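Local structure of NUDIX hydrolase (Alicyclobacillus acidocaldarius subsp. acidocaldarius, 3QSJ) at residues T187-G192 / P199-L204; G88-V93 / D118-W123. The protein probably hydrolyses phosphorus-containing anhydrides as a metal-dependent member of the Nudix family, and carries a bound calcium ion in this crystal. One frame throughout, in Å; residues are numbered along the deposited sequence.

Overall arrangement
Both contacts are buried and purely apolar across their segments, yet they lie on opposite sides of the chain's centre. Their centres are 30 Å apart and they share no element. Contact 1 joins two helices that follow each other closely in sequence, 182-190 and 198-209, and is aliphatic throughout. Contact 2 joins the loop after helix 72-87 to the helix 119-125, and adds an indole ring to the aliphatic groups. It is also nearer the metal: Glu82 and Glu86, on the helix that leads into its loop, bind the calcium ion. Contact 1 lies away from that site.

Contact 1: residues T187-G192 / P199-L204; sequences TRIQSG and PTIAVL
Ile189 meets Ile201 and Leu204 with its two branches. Its CG2 methyl lies 3.7 Å from CD1 of Ile201 and as close to CG1 of the same residue. Its CD1 methyl turns to Leu204 and stands 3.5 Å from Leu204 CD1, a tight approach for two methyl carbons. The side chains of Ile189 and Leu204 cross at about a right angle, while Ile189 and Ile201 meet at a slant. The chi1 of Ile189, -63°, sets CG2 anti to the backbone N, on the side of Ile201. CG1 is anti to the carbonyl carbon, and the extended chi2 carries CD1 on to Leu204. No hydrogen bond spans the two segments. The CA atoms of Ile189 and Ile201 are the nearest such pair across the segments, 7.7 Å apart.

Outside this first shell, Ile189 also touches Ala196 and Val42, and Leu204 touches Phe44, so strand 42-48 backs the contact. One turn before Ile189 on helix 182-190, Leu186 touches Ile201 and Met185 touches Leu204. The carbonyl O of Thr187 accepts two bonds from Ser191, one from N at 2.9 Å and one from OG at 2.8 Å, from opposite faces of its plane. The OG bond comes from above the carbonyl plane, 39° out of it. Gly192 then takes positive phi, 93°, and two bonds run back into the last turn, among them Gly192 N to Ile189 O at 3.0 Å. This is a Schellman motif. It closes the first of two consecutive helices, 182-190 and 198-209, packed beside the mixed sheet of the Nudix fold.

Contact 2: residues G88-V93 / D118-W123; sequences GWLLAV and DALSAW
Leu90 follows directly after the Nudix box, whose REUXEEXGU end runs here from Arg81 to Trp89 and whose Glu82 and Glu86 bind the calcium ion, and it packs on Leu120 and Trp123 of helix 119-125. Leu90 divides its two methyls between them. CD1 stands 3.6 Å from Trp123 CZ3 and 3.9 Å from Trp123 CE3, on the six-membered part of the indole. It comes to the ring obliquely. CD2 lies 3.8 Å from CD1 of Leu120. That Leu120 methyl also comes within 4.0 Å of Leu90 CD1, so it reaches both branches of the leucine. The side chain of Leu90 runs alongside those of Leu120 and Trp123 and points the opposite way to both.

Leu120 and Trp123 are three residues apart and point from the same side of their helix. Both have CG anti to the backbone N, with chi1 of 178° and -173°, which carries the methyl and the indole across to the loop. The contact itself is apolar, without a hydrogen bond across it. The polar end of the indole is held by another element: Trp123 NE1 bonds to Glu109 OE2 on helix 107-113, and Arg127 makes a cation-pi contact with Trp123.

Gly88, with positive phi, starts the turn out of helix 72-87, and Leu90 packs back on Ala84 of that helix. Phe131 of strand 130-131 touches both Leu90 and Leu120. Leu120 also rests on Arg81 of helix 72-87 and on Met56 of helix 51-58, which places helix 119-125 beside both.

Contact 1: residues T187-G192 / P199-L204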
loop_
_atom_site.group_PDB
_atom_site.type_symbol
_atom_site.label_atom_id
_atom_site.label_comp_id
_atom_site.label_asym_id
_atom_site.label_seq_id
_atom_site.Cartn_x
_atom_site.Cartn_y
_atom_site.Cartn_z
ATOM N N THR A 187 -6.671 13.141 -13.358
ATOM C CA THR A 187 -7.306 13.656 -14.562
ATOM C C THR A 187 -7.811 12.494 -15.407
ATOM O O THR A 187 -8.955 12.528 -15.875
ATOM C CB THR A 187 -6.336 14.615 -15.267
ATOM O OG1 THR A 187 -6.101 15.716 -14.379
ATOM C CG2 THR A 187 -6.853 15.112 -16.605
ATOM N N ARG A 188 -7.013 11.402 -15.471
ATOM C CA ARG A 188 -7.372 10.217 -16.240
ATOM C C ARG A 188 -8.580 9.508 -15.674
ATOM O O ARG A 188 -9.366 8.980 -16.446
ATOM C CB ARG A 188 -6.189 9.278 -16.401
ATOM C CG ARG A 188 -5.117 9.912 -17.276
ATOM C CD ARG A 188 -4.142 8.886 -17.761
ATOM N NE ARG A 188 -4.769 8.011 -18.748
ATOM C CZ ARG A 188 -4.275 6.840 -19.119
ATOM N NH1 ARG A 188 -3.144 6.387 -18.584
ATOM N NH2 ARG A 188 -4.908 6.105 -20.024
ATOM N N ILE A 189 -8.748 9.526 -14.340
ATOM C CA ILE A 189 -9.926 8.933 -13.700
ATOM C C ILE A 189 -11.126 9.851 -13.890
ATOM O O ILE A 189 -12.174 9.369 -14.282
ATOM C CB ILE A 189 -9.637 8.668 -12.220
ATOM C CG1 ILE A 189 -8.504 7.650 -12.092
ATOM C CG2 ILE A 189 -10.888 8.189 -11.478
ATOM C CD1 ILE A 189 -7.840 7.629 -10.675
ATOM N N GLN A 190 -10.983 11.146 -13.555
ATOM C CA GLN A 190 -12.069 12.131 -13.669
ATOM C C GLN A 190 -12.647 12.193 -15.080
ATOM O O GLN A 190 -13.848 12.424 -15.243
ATOM C CB GLN A 190 -11.576 13.527 -13.225
ATOM C CG GLN A 190 -11.110 13.572 -11.758
ATOM C CD GLN A 190 -10.617 14.944 -11.353
ATOM O OE1 GLN A 190 -10.904 15.425 -10.264
ATOM N NE2 GLN A 190 -9.866 15.607 -12.210
ATOM N N SER A 191 -11.795 11.957 -16.093
ATOM C CA SER A 191 -12.174 11.979 -17.502
ATOM C C SER A 191 -12.898 10.708 -17.948
ATOM O O SER A 191 -13.536 10.709 -18.995
ATOM C CB SER A 191 -10.953 12.237 -18.384
ATOM O OG SER A 191 -10.371 13.497 -18.085
ATOM N N GLY A 192 -12.802 9.645 -17.156
ATOM C CA GLY A 192 -13.452 8.375 -17.457
ATOM C C GLY A 192 -12.614 7.369 -18.224
ATOM O O GLY A 192 -13.114 6.293 -18.563
ATOM N N PRO A 199 -12.229 5.933 -2.550
ATOM C CA PRO A 199 -11.052 6.235 -1.719
ATOM C C PRO A 199 -9.781 6.535 -2.517
ATOM O O PRO A 199 -9.003 7.437 -2.147
ATOM C CB PRO A 199 -10.895 4.947 -0.900
ATOM C CG PRO A 199 -12.240 4.389 -0.814
ATOM C CD PRO A 199 -12.830 4.634 -2.157
ATOM N N THR A 200 -9.600 5.827 -3.659
ATOM C CA THR A 200 -8.436 6.069 -4.540
ATOM C C THR A 200 -8.410 7.501 -5.046
ATOM O O THR A 200 -7.374 8.161 -4.973
ATOM C CB THR A 200 -8.415 5.040 -5.699
ATOM O OG1 THR A 200 -8.267 3.763 -5.133
ATOM C CG2 THR A 200 -7.252 5.280 -6.684
ATOM N N ILE A 201 -9.561 7.980 -5.537
ATOM C CA ILE A 201 -9.700 9.335 -6.052
ATOM C C ILE A 201 -9.398 10.337 -4.905
ATOM O O ILE A 201 -8.665 11.302 -5.094
ATOM C CB ILE A 201 -11.105 9.534 -6.664
ATOM C CG1 ILE A 201 -11.331 8.527 -7.814
ATOM C CG2 ILE A 201 -11.319 10.977 -7.123
ATOM C CD1 ILE A 201 -12.853 8.482 -8.409
ATOM N N ALA A 202 -9.979 10.094 -3.733
ATOM C CA ALA A 202 -9.848 11.014 -2.599
ATOM C C ALA A 202 -8.370 11.085 -2.144
ATOM O O ALA A 202 -7.885 12.177 -1.843
ATOM C CB ALA A 202 -10.799 10.592 -1.482
ATOM N N VAL A 203 -7.604 9.976 -2.250
ATOM C CA VAL A 203 -6.164 10.046 -1.931
ATOM C C VAL A 203 -5.434 10.884 -2.973
ATOM O O VAL A 203 -4.629 11.737 -2.614
ATOM C CB VAL A 203 -5.501 8.639 -1.829
ATOM C CG1 VAL A 203 -3.947 8.738 -1.726
ATOM C CG2 VAL A 203 -6.071 7.857 -0.633
ATOM N N LEU A 204 -5.715 10.653 -4.269
ATOM C CA LEU A 204 -5.069 11.433 -5.337
ATOM C C LEU A 204 -5.329 12.923 -5.222
ATOM O O LEU A 204 -4.392 13.712 -5.332
ATOM C CB LEU A 204 -5.455 10.910 -6.705
ATOM C CG LEU A 204 -5.081 9.459 -6.973
ATOM C CD1 LEU A 204 -5.856 8.976 -8.183
ATOM C CD2 LEU A 204 -3.526 9.270 -7.164
#

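Contact 2: residues G88-V93 / D118-W123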
loop_
_atom_site.group_PDB
_atom_site.type_symbol
_atom_site.label_atom_id
_atom_site.label_comp_id
_atom_site.label_asym_id
_atom_site.label_seq_id
_atom_site.Cartn_x
_atom_site.Cartn_y
_atom_site.Cartn_z
ATOM N N GLY A 88 7.360 -5.925 -5.549
ATOM C CA GLY A 88 8.708 -6.475 -5.326
ATOM C C GLY A 88 9.652 -5.660 -4.462
ATOM O O GLY A 88 10.883 -5.826 -4.548
ATOM N N TRP A 89 9.111 -4.708 -3.704
ATOM C CA TRP A 89 9.956 -3.931 -2.777
ATOM C C TRP A 89 9.374 -4.109 -1.364
ATOM O O TRP A 89 8.148 -3.945 -1.167
ATOM C CB TRP A 89 9.978 -2.423 -3.122
ATOM C CG TRP A 89 10.717 -2.121 -4.413
ATOM C CD1 TRP A 89 10.208 -2.176 -5.677
ATOM C CD2 TRP A 89 12.075 -1.674 -4.553
ATOM N NE1 TRP A 89 11.192 -1.907 -6.603
ATOM C CE2 TRP A 89 12.351 -1.601 -5.942
ATOM C CE3 TRP A 89 13.123 -1.448 -3.645
ATOM C CZ2 TRP A 89 13.605 -1.209 -6.441
ATOM C CZ3 TRP A 89 14.338 -1.006 -4.134
ATOM C CH2 TRP A 89 14.559 -0.857 -5.513
ATOM N N LEU A 90 10.261 -4.334 -0.387
ATOM C CA LEU A 90 9.869 -4.358 1.027
ATOM C C LEU A 90 10.238 -3.050 1.557
ATOM O O LEU A 90 11.442 -2.713 1.619
ATOM C CB LEU A 90 10.613 -5.418 1.862
ATOM C CG LEU A 90 9.977 -6.765 1.977
ATOM C CD1 LEU A 90 10.962 -7.796 2.547
ATOM C CD2 LEU A 90 8.689 -6.714 2.792
ATOM N N LEU A 91 9.232 -2.278 1.942
ATOM C CA LEU A 91 9.414 -0.946 2.497
ATOM C C LEU A 91 9.533 -0.996 3.992
ATOM O O LEU A 91 8.971 -1.894 4.642
ATOM C CB LEU A 91 8.214 -0.049 2.159
ATOM C CG LEU A 91 8.229 0.566 0.753
ATOM C CD1 LEU A 91 8.216 -0.462 -0.275
ATOM C CD2 LEU A 91 7.072 1.381 0.557
ATOM N N ALA A 92 10.232 0.023 4.545
ATOM C CA ALA A 92 10.315 0.223 6.019
ATOM C C ALA A 92 10.819 -0.996 6.787
ATOM O O ALA A 92 10.419 -1.210 7.919
ATOM C CB ALA A 92 8.929 0.640 6.567
ATOM N N VAL A 93 11.778 -1.693 6.236
ATOM C CA VAL A 93 12.391 -2.841 6.944
ATOM C C VAL A 93 13.712 -2.380 7.575
ATOM O O VAL A 93 14.481 -1.601 6.946
ATOM C CB VAL A 93 12.560 -4.051 5.989
ATOM C CG1 VAL A 93 13.423 -5.179 6.602
ATOM C CG2 VAL A 93 11.178 -4.608 5.596
ATOM N N ASP A 118 2.657 -17.853 5.496
ATOM C CA ASP A 118 3.620 -17.162 6.368
ATOM C C ASP A 118 4.985 -16.961 5.679
ATOM O O ASP A 118 5.993 -16.855 6.371
ATOM C CB ASP A 118 3.761 -17.901 7.727
ATOM C CG ASP A 118 2.434 -18.253 8.373
ATOM O OD1 ASP A 118 1.521 -17.402 8.352
ATOM O OD2 ASP A 118 2.292 -19.401 8.855
ATOM N N ALA A 119 5.011 -16.868 4.328
ATOM C CA ALA A 119 6.254 -16.667 3.562
ATOM C C ALA A 119 7.025 -15.380 3.969
ATOM O O ALA A 119 8.251 -15.422 4.146
ATOM C CB ALA A 119 5.960 -16.628 2.072
ATOM N N LEU A 120 6.330 -14.260 4.093
ATOM C CA LEU A 120 7.018 -13.022 4.484
ATOM C C LEU A 120 7.499 -13.084 5.913
ATOM O O LEU A 120 8.672 -12.781 6.188
ATOM C CB LEU A 120 6.130 -11.793 4.290
ATOM C CG LEU A 120 6.804 -10.472 4.732
ATOM C CD1 LEU A 120 8.170 -10.259 4.036
ATOM C CD2 LEU A 120 5.843 -9.331 4.462
ATOM N N SER A 121 6.624 -13.526 6.841
ATOM C CA SER A 121 7.003 -13.672 8.250
ATOM C C SER A 121 8.259 -14.551 8.413
ATOM O O SER A 121 9.195 -14.174 9.140
ATOM C CB SER A 121 5.817 -14.236 9.034
ATOM O OG SER A 121 6.173 -14.444 10.384
ATOM N N ALA A 122 8.316 -15.662 7.667
ATOM C CA ALA A 122 9.440 -16.596 7.636
ATOM C C ALA A 122 10.689 -15.947 7.077
ATOM O O ALA A 122 11.776 -16.124 7.639
ATOM C CB ALA A 122 9.081 -17.815 6.796
ATOM N N TRP A 123 10.549 -15.191 5.966
ATOM C CA TRP A 123 11.716 -14.550 5.346
ATOM C C TRP A 123 12.316 -13.534 6.341
ATOM O O TRP A 123 13.549 -13.453 6.479
ATOM C CB TRP A 123 11.293 -13.860 4.020
ATOM C CG TRP A 123 12.445 -13.309 3.226
ATOM C CD1 TRP A 123 13.118 -13.938 2.210
ATOM C CD2 TRP A 123 13.021 -12.013 3.345
ATOM N NE1 TRP A 123 14.130 -13.123 1.743
ATOM C CE2 TRP A 123 14.063 -11.923 2.390
ATOM C CE3 TRP A 123 12.758 -10.900 4.159
ATOM C CZ2 TRP A 123 14.847 -10.780 2.254
ATOM C CZ3 TRP A 123 13.570 -9.794 4.053
ATOM C CH2 TRP A 123 14.583 -9.731 3.095
#